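Long-range contacts in KLLA0F20702p (PDB 5Y5A), which probably acts as the Est1 subunit of yeast telomerase, binding Cdc13 so that the enzyme is recruited to telomeres: residues R190-I195 with L221-I226; R260-R265 with F372-M377; M425-M430 with Y480-D485. All blocks are in the same frame, centred on the assembly; numbering follows the deposited sequence.

Interaction 1 of 3, residues R190-I195 with L221-I226; sequences RCLLYI and LRYLDI
Ile195 places its CG2 branch anti to the backbone N, which carries that methyl out over the ring of Tyr223, while the tyrosine, its CG anti to the carbonyl carbon (chi1 -76°), has its ring set on the side facing helix 179-206, with one face to Ile195. The resulting CH-pi contact is well centred: CG2 of Ile195 lies 3.5 Å from the centroid of the Tyr223 ring and only 7° from the ring normal. Leu192 reaches the same ring differently, its CD2 coming to the edge, 4.0 Å from CD1 of Tyr223. The two residues thus hold the ring on one face and along one border. The other branch of Leu192 goes to the next turn, where its CD1 meets CG2 of Ile226 at 3.6 Å, the two side chains crossing at about a right angle. Further round the helices, CD1 of Leu193 touches CD2 of Leu224 at 4.0 Å. Without the ring, as with an alanine at Tyr223, the CG2 methyl of Ile195 and CD2 of Leu192 would probably lose the surface they pack on, opening a gap between the helices. No hydrogen bond spans the interface, and all six touching residues are buried. The axes of the two segments come within 8.0 Å of each other, at 156° between their directions, a close, nearly antiparallel pairing expected of a TPR-like helical array and consistent with the clan to which both sequence families belong. Helix 179-206 packs here against helix 218-230, with Leu159 touching both Leu192 and Ile226 from a loop. Helix 113-144 adds Leu138 against Leu192 and Tyr134 against Ile195, and helix 235-247 meets Leu193 through Glu236 and Gln240.

Interaction 2 of 3, residues R260-R265 with F372-M377; sequences RSSLSR and FHMYQM
Leu263 and Met374 form the middle of a contact made by van der Waals packing, with no hydrogen bond passing between the segments. Among the sulfur contacts, SD of Met374 lies 4.2 Å from CG of Leu263, and SD of Met377 approaches CD2 of the same leucine at 4.1 Å. Leu263 therefore meets two thioethers one helical turn apart. It runs past Met377 in the opposite direction but meets Met374 at a slant. Met374 gets there by folding: its chain bends at both chi2 (-59°) and chi3 (-75°), which turns the thioether toward helix 251-263 and sets the CE methyl 3.6 Å from OG of Ser262. CB of Ser262 is also close, at 3.7 Å from SD of Met374.

The contact joins the C-terminal end of helix 251-263 to the last turns of the long helix 339-379, bringing together parts of the Est1 DNA/RNA binding family region that are more than a hundred residues apart in sequence. Helix 271-279 lies alongside, its Ile272 touching Ser262, Met374 and Met377.

Carbon-to-carbon packing adds His373, whose CB is 4.1 Å from CD2 of Leu263, the side chains crossing at about a right angle. The imidazole itself is engaged elsewhere, with a hydrogen bond between its NE2 and NE1 of Trp432.

The hydroxyl of Ser262 turns back to its own helix, bonded to the backbone O of Phe258; with its proton already given to that carbonyl, it meets the CE methyl of Met374 by van der Waals contact alone.

Interaction 3 of 3, residues M425-M430 with Y480-D485; sequences MARIMM and YFYEED
A single arginine, Arg427, spends its two terminal nitrogens on two acidic side chains that follow each other in sequence, Glu484 and Asp485, in a buried salt-bridge network. It takes Asp485 end-on. NH1 of Arg427 binds OD1 of Asp485 at 3.0 Å on the syn side, and NH2 of Arg427 reaches OD2 of Asp485 at 3.1 Å, nearly straight at 172° but from above the carboxylate plane. The same NH2 gives a second bond to OE1 of Glu484 at 2.8 Å, again from above that carboxylate. All three acceptors lie near the guanidinium plane, whereas the carboxylates are turned well out of it, by 54° for Glu484. Glu484 comes to this position with CG set between its backbone N and carbonyl carbon (chi1 64°) and a further bend at chi2, which brings OE1 to the edge of the guanidinium group, beside NH2.

Asp485 also works within its own segment. OD2 of Asp485 accepts a hydrogen bond from the backbone N of Tyr482 at 2.8 Å, arriving from the face opposite to that used by NH2 of Arg427. Tyr482 is the N-cap residue of the short helix 483-487, so the aspartate that ties this helix start together is the one docked on helix 421-433, within the Est1 DNA/RNA binding family region.

Further charges continue the network: Asp500 pairs with NE of Arg427, Arg533 of helix 526-546 with OE1 of Glu484, and Arg478 with OD2 of Asp485. With arginines and acids interleaved, the charges of the network would probably be largely balanced. Apolar packing is slight, CD1 of Ile428 lying 4.2 Å from CB of Glu484, while Phe362 of helix 339-379 also touches this isoleucine.

Along the chain the three contacts come in series, each closing before the next opens. Interaction 1 joins helix 179-206, of the Est1 family region, to helix 218-230, of the DNA/RNA binding region, within which interactions 2 and 3 wholly lie. Centres of interactions 2 and 3 are 19 Å apart, those of 1 and 2 are 22 Å apart, and those of 1 and 3 are 25 Å apart; none touch. Helix 339-379 links the second pair, contributing a segment to interaction 2 and also packing against helix 421-433 of interaction 3. Near both, Arg265, Met430 and Phe481 meet the bound peptide, presumably from Cdc13, consistent with this largely helical N-terminal portion of a longer protein recognising Cdc13.

Interaction 1 of 3, residues R190-I195 with L221-I226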
loop_
_atom_site.group_PDB
_atom_site.type_symbol
_atom_site.label_atom_id
_atom_site.label_comp_id
_atom_site.label_asym_id
_atom_site.label_seq_id
_atom_site.Cartn_x
_atom_site.Cartn_y
_atom_site.Cartn_z
ATOM N N ARG A 190 13.890 -9.509 1.467
ATOM C CA ARG A 190 14.771 -8.921 0.469
ATOM C C ARG A 190 14.851 -9.794 -0.777
ATOM O O ARG A 190 14.834 -9.283 -1.899
ATOM C CB ARG A 190 16.161 -8.690 1.045
ATOM C CG ARG A 190 16.191 -7.598 2.102
ATOM C CD ARG A 190 15.582 -6.299 1.584
ATOM N NE ARG A 190 16.079 -5.164 2.350
ATOM C CZ ARG A 190 15.426 -4.596 3.357
ATOM N NH1 ARG A 190 14.225 -5.037 3.708
ATOM N NH2 ARG A 190 15.972 -3.577 4.002
ATOM N N CYS A 191 14.923 -11.108 -0.577
ATOM C CA CYS A 191 14.973 -12.037 -1.702
ATOM C C CYS A 191 13.727 -11.893 -2.560
ATOM O O CYS A 191 13.809 -11.819 -3.783
ATOM C CB CYS A 191 15.105 -13.480 -1.219
ATOM S SG CYS A 191 16.697 -13.879 -0.500
ATOM N N LEU A 192 12.572 -11.852 -1.909
ATOM C CA LEU A 192 11.318 -11.686 -2.619
ATOM C C LEU A 192 11.239 -10.310 -3.284
ATOM O O LEU A 192 10.718 -10.185 -4.390
ATOM C CB LEU A 192 10.144 -11.895 -1.666
ATOM C CG LEU A 192 10.046 -13.307 -1.076
ATOM C CD1 LEU A 192 9.099 -13.318 0.110
ATOM C CD2 LEU A 192 9.599 -14.319 -2.125
ATOM N N LEU A 193 11.764 -9.286 -2.614
ATOM C CA LEU A 193 11.778 -7.933 -3.173
ATOM C C LEU A 193 12.622 -7.838 -4.443
ATOM O O LEU A 193 12.195 -7.249 -5.437
ATOM C CB LEU A 193 12.296 -6.920 -2.146
ATOM C CG LEU A 193 12.424 -5.469 -2.641
ATOM C CD1 LEU A 193 11.060 -4.863 -2.988
ATOM C CD2 LEU A 193 13.144 -4.586 -1.628
ATOM N N TYR A 194 13.817 -8.411 -4.416
ATOM C CA TYR A 194 14.739 -8.227 -5.528
ATOM C C TYR A 194 14.475 -9.212 -6.665
ATOM O O TYR A 194 14.837 -8.959 -7.814
ATOM C CB TYR A 194 16.181 -8.325 -5.037
ATOM C CG TYR A 194 16.533 -7.201 -4.092
ATOM C CD1 TYR A 194 16.205 -5.884 -4.403
ATOM C CD2 TYR A 194 17.168 -7.452 -2.877
ATOM C CE1 TYR A 194 16.511 -4.841 -3.533
ATOM C CE2 TYR A 194 17.477 -6.418 -2.001
ATOM C CZ TYR A 194 17.147 -5.116 -2.334
ATOM O OH TYR A 194 17.458 -4.088 -1.472
ATOM N N ILE A 195 13.837 -10.331 -6.354
ATOM C CA ILE A 195 13.316 -11.186 -7.408
ATOM C C ILE A 195 12.245 -10.390 -8.152
ATOM O O ILE A 195 12.226 -10.365 -9.381
ATOM C CB ILE A 195 12.741 -12.508 -6.855
ATOM C CG1 ILE A 195 13.879 -13.479 -6.527
ATOM C CG2 ILE A 195 11.799 -13.146 -7.855
ATOM C CD1 ILE A 195 13.421 -14.775 -5.899
ATOM N N LEU A 221 4.502 -9.098 -9.527
ATOM C CA LEU A 221 3.512 -8.678 -8.544
ATOM C C LEU A 221 3.249 -9.773 -7.522
ATOM O O LEU A 221 2.996 -9.479 -6.363
ATOM C CB LEU A 221 2.208 -8.272 -9.224
ATOM C CG LEU A 221 2.237 -6.897 -9.893
ATOM C CD1 LEU A 221 0.965 -6.649 -10.678
ATOM C CD2 LEU A 221 2.433 -5.816 -8.860
ATOM N N ARG A 222 3.325 -11.034 -7.936
ATOM C CA ARG A 222 3.118 -12.129 -6.987
ATOM C C ARG A 222 4.235 -12.182 -5.946
ATOM O O ARG A 222 3.969 -12.350 -4.755
ATOM C CB ARG A 222 3.018 -13.476 -7.698
ATOM C CG ARG A 222 2.625 -14.612 -6.757
ATOM C CD ARG A 222 2.780 -15.989 -7.396
ATOM N NE ARG A 222 4.175 -16.419 -7.444
ATOM C CZ ARG A 222 4.570 -17.680 -7.302
ATOM N NH1 ARG A 222 3.674 -18.636 -7.099
ATOM N NH2 ARG A 222 5.861 -17.982 -7.360
ATOM N N TYR A 223 5.481 -12.039 -6.396
ATOM C CA TYR A 223 6.622 -12.030 -5.485
ATOM C C TYR A 223 6.559 -10.839 -4.533
ATOM O O TYR A 223 6.819 -10.970 -3.344
ATOM C CB TYR A 223 7.940 -12.011 -6.262
ATOM C CG TYR A 223 8.310 -13.353 -6.868
ATOM C CD1 TYR A 223 8.729 -14.407 -6.065
ATOM C CD2 TYR A 223 8.241 -13.559 -8.236
ATOM C CE1 TYR A 223 9.068 -15.632 -6.608
ATOM C CE2 TYR A 223 8.579 -14.782 -8.792
ATOM C CZ TYR A 223 8.991 -15.816 -7.972
ATOM O OH TYR A 223 9.328 -17.035 -8.521
ATOM N N LEU A 224 6.204 -9.679 -5.071
ATOM C CA LEU A 224 6.077 -8.473 -4.272
ATOM C C LEU A 224 4.941 -8.616 -3.256
ATOM O O LEU A 224 5.061 -8.181 -2.110
ATOM C CB LEU A 224 5.849 -7.263 -5.177
ATOM C CG LEU A 224 7.009 -6.867 -6.093
ATOM C CD1 LEU A 224 6.618 -5.703 -6.994
ATOM C CD2 LEU A 224 8.233 -6.514 -5.266
ATOM N N ASP A 225 3.844 -9.240 -3.675
ATOM C CA ASP A 225 2.723 -9.481 -2.774
ATOM C C ASP A 225 3.165 -10.319 -1.585
ATOM O O ASP A 225 2.814 -10.029 -0.442
ATOM C CB ASP A 225 1.575 -10.174 -3.506
ATOM C CG ASP A 225 0.738 -9.208 -4.317
ATOM O OD1 ASP A 225 1.226 -8.094 -4.610
ATOM O OD2 ASP A 225 -0.408 -9.564 -4.663
ATOM N N ILE A 226 3.949 -11.357 -1.858
ATOM C CA ILE A 226 4.436 -12.210 -0.792
ATOM C C ILE A 226 5.390 -11.430 0.110
ATOM O O ILE A 226 5.307 -11.529 1.334
ATOM C CB ILE A 226 5.122 -13.457 -1.346
ATOM C CG1 ILE A 226 4.137 -14.238 -2.218
ATOM C CG2 ILE A 226 5.608 -14.334 -0.210
ATOM C CD1 ILE A 226 4.761 -15.413 -2.947
#

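Interaction 2 of 3, residues R260-R265 with F372-M377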
loop_
_atom_site.group_PDB
_atom_site.type_symbol
_atom_site.label_atom_id
_atom_site.label_comp_id
_atom_site.label_asym_id
_atom_site.label_seq_id
_atom_site.Cartn_x
_atom_site.Cartn_y
_atom_site.Cartn_z
ATOM N N ARG A 260 1.355 4.352 0.008
ATOM C CA ARG A 260 1.621 3.277 0.965
ATOM C C ARG A 260 3.124 3.152 1.268
ATOM O O ARG A 260 3.515 2.758 2.366
ATOM C CB ARG A 260 1.088 1.938 0.446
ATOM C CG ARG A 260 -0.443 1.841 0.312
ATOM C CD ARG A 260 -1.153 1.954 1.665
ATOM N NE ARG A 260 -0.612 1.036 2.663
ATOM C CZ ARG A 260 -1.058 -0.201 2.870
ATOM N NH1 ARG A 260 -2.057 -0.683 2.140
ATOM N NH2 ARG A 260 -0.504 -0.959 3.814
ATOM N N SER A 261 3.956 3.485 0.287
ATOM C CA SER A 261 5.391 3.281 0.410
ATOM C C SER A 261 6.010 4.402 1.227
ATOM O O SER A 261 7.088 4.247 1.786
ATOM C CB SER A 261 6.053 3.208 -0.968
ATOM O OG SER A 261 6.323 4.510 -1.456
ATOM N N SER A 262 5.312 5.532 1.281
ATOM C CA SER A 262 5.798 6.706 1.987
ATOM C C SER A 262 5.348 6.718 3.430
ATOM O O SER A 262 5.923 7.421 4.240
ATOM C CB SER A 262 5.307 7.990 1.316
ATOM O OG SER A 262 5.624 8.008 -0.057
ATOM N N LEU A 263 4.301 5.957 3.736
ATOM C CA LEU A 263 3.638 6.036 5.039
ATOM C C LEU A 263 3.655 4.719 5.828
ATOM O O LEU A 263 3.014 4.612 6.874
ATOM C CB LEU A 263 2.188 6.486 4.852
ATOM C CG LEU A 263 1.959 7.836 4.174
ATOM C CD1 LEU A 263 0.474 8.054 4.007
ATOM C CD2 LEU A 263 2.561 8.932 5.022
ATOM N N SER A 264 4.363 3.713 5.330
ATOM C CA SER A 264 4.481 2.469 6.076
ATOM C C SER A 264 5.457 2.702 7.222
ATOM O O SER A 264 6.197 3.684 7.209
ATOM C CB SER A 264 4.934 1.317 5.171
ATOM O OG SER A 264 6.272 1.484 4.732
ATOM N N ARG A 265 5.469 1.806 8.203
ATOM C CA ARG A 265 6.282 2.015 9.396
ATOM C C ARG A 265 7.776 2.149 9.063
ATOM O O ARG A 265 8.506 2.879 9.745
ATOM C CB ARG A 265 6.055 0.883 10.412
ATOM C CG ARG A 265 6.733 1.148 11.775
ATOM C CD ARG A 265 6.106 0.324 12.903
ATOM N NE ARG A 265 6.152 -1.105 12.613
ATOM C CZ ARG A 265 7.144 -1.903 12.977
ATOM N NH1 ARG A 265 8.168 -1.414 13.669
ATOM N NH2 ARG A 265 7.107 -3.193 12.661
ATOM N N PHE A 372 -3.545 13.071 2.923
ATOM C CA PHE A 372 -3.551 14.185 3.873
ATOM C C PHE A 372 -2.201 14.248 4.581
ATOM O O PHE A 372 -1.701 15.331 4.893
ATOM C CB PHE A 372 -4.692 14.059 4.902
ATOM C CG PHE A 372 -4.663 15.136 5.977
ATOM C CD1 PHE A 372 -5.123 16.419 5.707
ATOM C CD2 PHE A 372 -4.187 14.857 7.249
ATOM C CE1 PHE A 372 -5.098 17.406 6.677
ATOM C CE2 PHE A 372 -4.153 15.847 8.235
ATOM C CZ PHE A 372 -4.608 17.121 7.949
ATOM N N HIS A 373 -1.608 13.085 4.831
ATOM C CA HIS A 373 -0.305 13.044 5.486
ATOM C C HIS A 373 0.814 13.254 4.466
ATOM O O HIS A 373 1.872 13.745 4.816
ATOM C CB HIS A 373 -0.119 11.727 6.240
ATOM C CG HIS A 373 -1.184 11.472 7.262
ATOM N ND1 HIS A 373 -1.080 11.904 8.567
ATOM C CD2 HIS A 373 -2.389 10.861 7.159
ATOM C CE1 HIS A 373 -2.169 11.557 9.229
ATOM N NE2 HIS A 373 -2.978 10.920 8.401
ATOM N N MET A 374 0.578 12.888 3.209
ATOM C CA MET A 374 1.495 13.289 2.138
ATOM C C MET A 374 1.578 14.821 2.124
ATOM O O MET A 374 2.666 15.396 2.090
ATOM C CB MET A 374 1.035 12.764 0.774
ATOM C CG MET A 374 0.976 11.236 0.670
ATOM S SD MET A 374 2.570 10.432 0.981
ATOM C CE MET A 374 3.430 10.786 -0.555
ATOM N N TYR A 375 0.411 15.462 2.155
ATOM C CA TYR A 375 0.311 16.917 2.211
ATOM C C TYR A 375 1.182 17.509 3.328
ATOM O O TYR A 375 1.890 18.494 3.109
ATOM C CB TYR A 375 -1.159 17.349 2.409
ATOM C CG TYR A 375 -1.388 18.856 2.419
ATOM C CD1 TYR A 375 -1.013 19.632 3.507
ATOM C CD2 TYR A 375 -1.991 19.499 1.337
ATOM C CE1 TYR A 375 -1.209 20.994 3.524
ATOM C CE2 TYR A 375 -2.195 20.873 1.348
ATOM C CZ TYR A 375 -1.803 21.610 2.451
ATOM O OH TYR A 375 -1.995 22.967 2.488
ATOM N N GLN A 376 1.117 16.929 4.522
ATOM C CA GLN A 376 1.842 17.501 5.660
ATOM C C GLN A 376 3.334 17.293 5.526
ATOM O O GLN A 376 4.113 18.151 5.921
ATOM C CB GLN A 376 1.338 16.909 6.980
ATOM C CG GLN A 376 -0.140 17.192 7.253
ATOM C CD GLN A 376 -0.548 16.802 8.655
ATOM O OE1 GLN A 376 -1.131 17.604 9.388
ATOM N NE2 GLN A 376 -0.230 15.569 9.045
ATOM N N MET A 377 3.744 16.158 4.970
ATOM C CA MET A 377 5.172 15.928 4.772
ATOM C C MET A 377 5.715 16.805 3.654
ATOM O O MET A 377 6.835 17.285 3.733
ATOM C CB MET A 377 5.463 14.464 4.466
ATOM C CG MET A 377 5.228 13.530 5.634
ATOM S SD MET A 377 5.498 11.830 5.115
ATOM C CE MET A 377 7.283 11.767 5.113
#

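Interaction 3 of 3, residues M425-M430 with Y480-D485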
loop_
_atom_site.group_PDB
_atom_site.type_symbol
_atom_site.label_atom_id
_atom_site.label_comp_id
_atom_site.label_asym_id
_atom_site.label_seq_id
_atom_site.Cartn_x
_atom_site.Cartn_y
_atom_site.Cartn_z
ATOM N N MET A 425 -14.931 0.328 5.155
ATOM C CA MET A 425 -14.654 1.739 4.907
ATOM C C MET A 425 -15.036 2.590 6.116
ATOM O O MET A 425 -14.312 3.514 6.485
ATOM C CB MET A 425 -15.394 2.230 3.648
ATOM C CG MET A 425 -14.728 1.792 2.339
ATOM S SD MET A 425 -15.433 2.516 0.839
ATOM C CE MET A 425 -17.125 1.941 0.933
ATOM N N ALA A 426 -16.164 2.271 6.741
ATOM C CA ALA A 426 -16.548 2.976 7.964
ATOM C C ALA A 426 -15.533 2.743 9.091
ATOM O O ALA A 426 -15.224 3.671 9.840
ATOM C CB ALA A 426 -17.955 2.563 8.407
ATOM N N ARG A 427 -15.018 1.516 9.216
ATOM C CA ARG A 427 -14.028 1.208 10.257
ATOM C C ARG A 427 -12.774 2.048 10.070
ATOM O O ARG A 427 -12.200 2.571 11.021
ATOM C CB ARG A 427 -13.628 -0.269 10.243
ATOM C CG ARG A 427 -14.632 -1.234 10.829
ATOM C CD ARG A 427 -14.019 -2.621 10.897
ATOM N NE ARG A 427 -12.859 -2.664 11.785
ATOM C CZ ARG A 427 -11.835 -3.499 11.630
ATOM N NH1 ARG A 427 -10.820 -3.482 12.487
ATOM N NH2 ARG A 427 -11.824 -4.353 10.612
ATOM N N ILE A 428 -12.363 2.158 8.818
ATOM C CA ILE A 428 -11.135 2.834 8.460
ATOM C C ILE A 428 -11.214 4.340 8.743
ATOM O O ILE A 428 -10.264 4.929 9.279
ATOM C CB ILE A 428 -10.817 2.537 6.995
ATOM C CG1 ILE A 428 -10.323 1.095 6.894
ATOM C CG2 ILE A 428 -9.813 3.512 6.423
ATOM C CD1 ILE A 428 -10.284 0.593 5.499
ATOM N N MET A 429 -12.355 4.944 8.421
ATOM C CA MET A 429 -12.595 6.343 8.760
ATOM C C MET A 429 -12.442 6.582 10.265
ATOM O O MET A 429 -11.708 7.469 10.689
ATOM C CB MET A 429 -13.991 6.782 8.299
ATOM C CG MET A 429 -14.203 6.744 6.777
ATOM S SD MET A 429 -15.850 7.344 6.309
ATOM C CE MET A 429 -16.020 6.687 4.651
ATOM N N MET A 430 -13.125 5.769 11.064
ATOM C CA MET A 430 -13.110 5.938 12.506
ATOM C C MET A 430 -11.734 5.670 13.095
ATOM O O MET A 430 -11.293 6.372 13.998
ATOM C CB MET A 430 -14.145 5.025 13.160
ATOM C CG MET A 430 -15.548 5.254 12.643
ATOM S SD MET A 430 -15.993 7.003 12.667
ATOM C CE MET A 430 -15.888 7.309 14.417
ATOM N N TYR A 480 -9.291 -13.338 14.654
ATOM C CA TYR A 480 -8.391 -13.154 13.522
ATOM C C TYR A 480 -8.616 -11.824 12.813
ATOM O O TYR A 480 -9.628 -11.152 13.031
ATOM C CB TYR A 480 -8.544 -14.313 12.524
ATOM C CG TYR A 480 -9.931 -14.467 11.923
ATOM C CD1 TYR A 480 -10.275 -13.809 10.746
ATOM C CD2 TYR A 480 -10.889 -15.284 12.521
ATOM C CE1 TYR A 480 -11.531 -13.949 10.188
ATOM C CE2 TYR A 480 -12.153 -15.426 11.967
ATOM C CZ TYR A 480 -12.467 -14.757 10.800
ATOM O OH TYR A 480 -13.721 -14.895 10.239
ATOM N N PHE A 481 -7.662 -11.452 11.963
ATOM C CA PHE A 481 -7.740 -10.209 11.199
ATOM C C PHE A 481 -8.693 -10.334 10.012
ATOM O O PHE A 481 -8.795 -11.399 9.401
ATOM C CB PHE A 481 -6.352 -9.798 10.696
ATOM C CG PHE A 481 -5.591 -8.916 11.646
ATOM C CD1 PHE A 481 -6.035 -8.719 12.946
ATOM C CD2 PHE A 481 -4.438 -8.269 11.230
ATOM C CE1 PHE A 481 -5.336 -7.908 13.812
ATOM C CE2 PHE A 481 -3.730 -7.455 12.095
ATOM C CZ PHE A 481 -4.182 -7.271 13.387
ATOM N N TYR A 482 -9.385 -9.242 9.694
ATOM C CA TYR A 482 -10.263 -9.198 8.528
ATOM C C TYR A 482 -9.513 -8.609 7.325
ATOM O O TYR A 482 -8.375 -8.145 7.464
ATOM C CB TYR A 482 -11.529 -8.386 8.832
ATOM C CG TYR A 482 -12.359 -8.946 9.971
ATOM C CD1 TYR A 482 -12.334 -10.301 10.275
ATOM C CD2 TYR A 482 -13.156 -8.119 10.750
ATOM C CE1 TYR A 482 -13.082 -10.815 11.320
ATOM C CE2 TYR A 482 -13.913 -8.627 11.797
ATOM C CZ TYR A 482 -13.868 -9.974 12.075
ATOM O OH TYR A 482 -14.608 -10.481 13.113
ATOM N N GLU A 483 -10.150 -8.627 6.153
ATOM C CA GLU A 483 -9.498 -8.203 4.914
ATOM C C GLU A 483 -8.894 -6.817 5.046
ATOM O O GLU A 483 -7.732 -6.605 4.692
ATOM C CB GLU A 483 -10.479 -8.219 3.731
ATOM C CG GLU A 483 -10.887 -9.610 3.241
ATOM C CD GLU A 483 -12.208 -10.089 3.834
ATOM O OE1 GLU A 483 -12.527 -9.716 4.989
ATOM O OE2 GLU A 483 -12.928 -10.838 3.138
ATOM N N GLU A 484 -9.679 -5.876 5.564
ATOM C CA GLU A 484 -9.216 -4.498 5.675
ATOM C C GLU A 484 -8.080 -4.373 6.701
ATOM O O GLU A 484 -7.206 -3.523 6.550
ATOM C CB GLU A 484 -10.376 -3.552 6.025
ATOM C CG GLU A 484 -11.031 -3.780 7.394
ATOM C CD GLU A 484 -12.219 -4.725 7.341
ATOM O OE1 GLU A 484 -13.180 -4.506 8.113
ATOM O OE2 GLU A 484 -12.195 -5.677 6.523
ATOM N N ASP A 485 -8.078 -5.224 7.725
ATOM C CA ASP A 485 -6.982 -5.229 8.693
ATOM C C ASP A 485 -5.688 -5.622 7.993
ATOM O O ASP A 485 -4.665 -4.943 8.105
ATOM C CB ASP A 485 -7.253 -6.199 9.855
ATOM C CG ASP A 485 -8.508 -5.856 10.640
ATOM O OD1 ASP A 485 -8.461 -4.948 11.488
ATOM O OD2 ASP A 485 -9.541 -6.513 10.422
#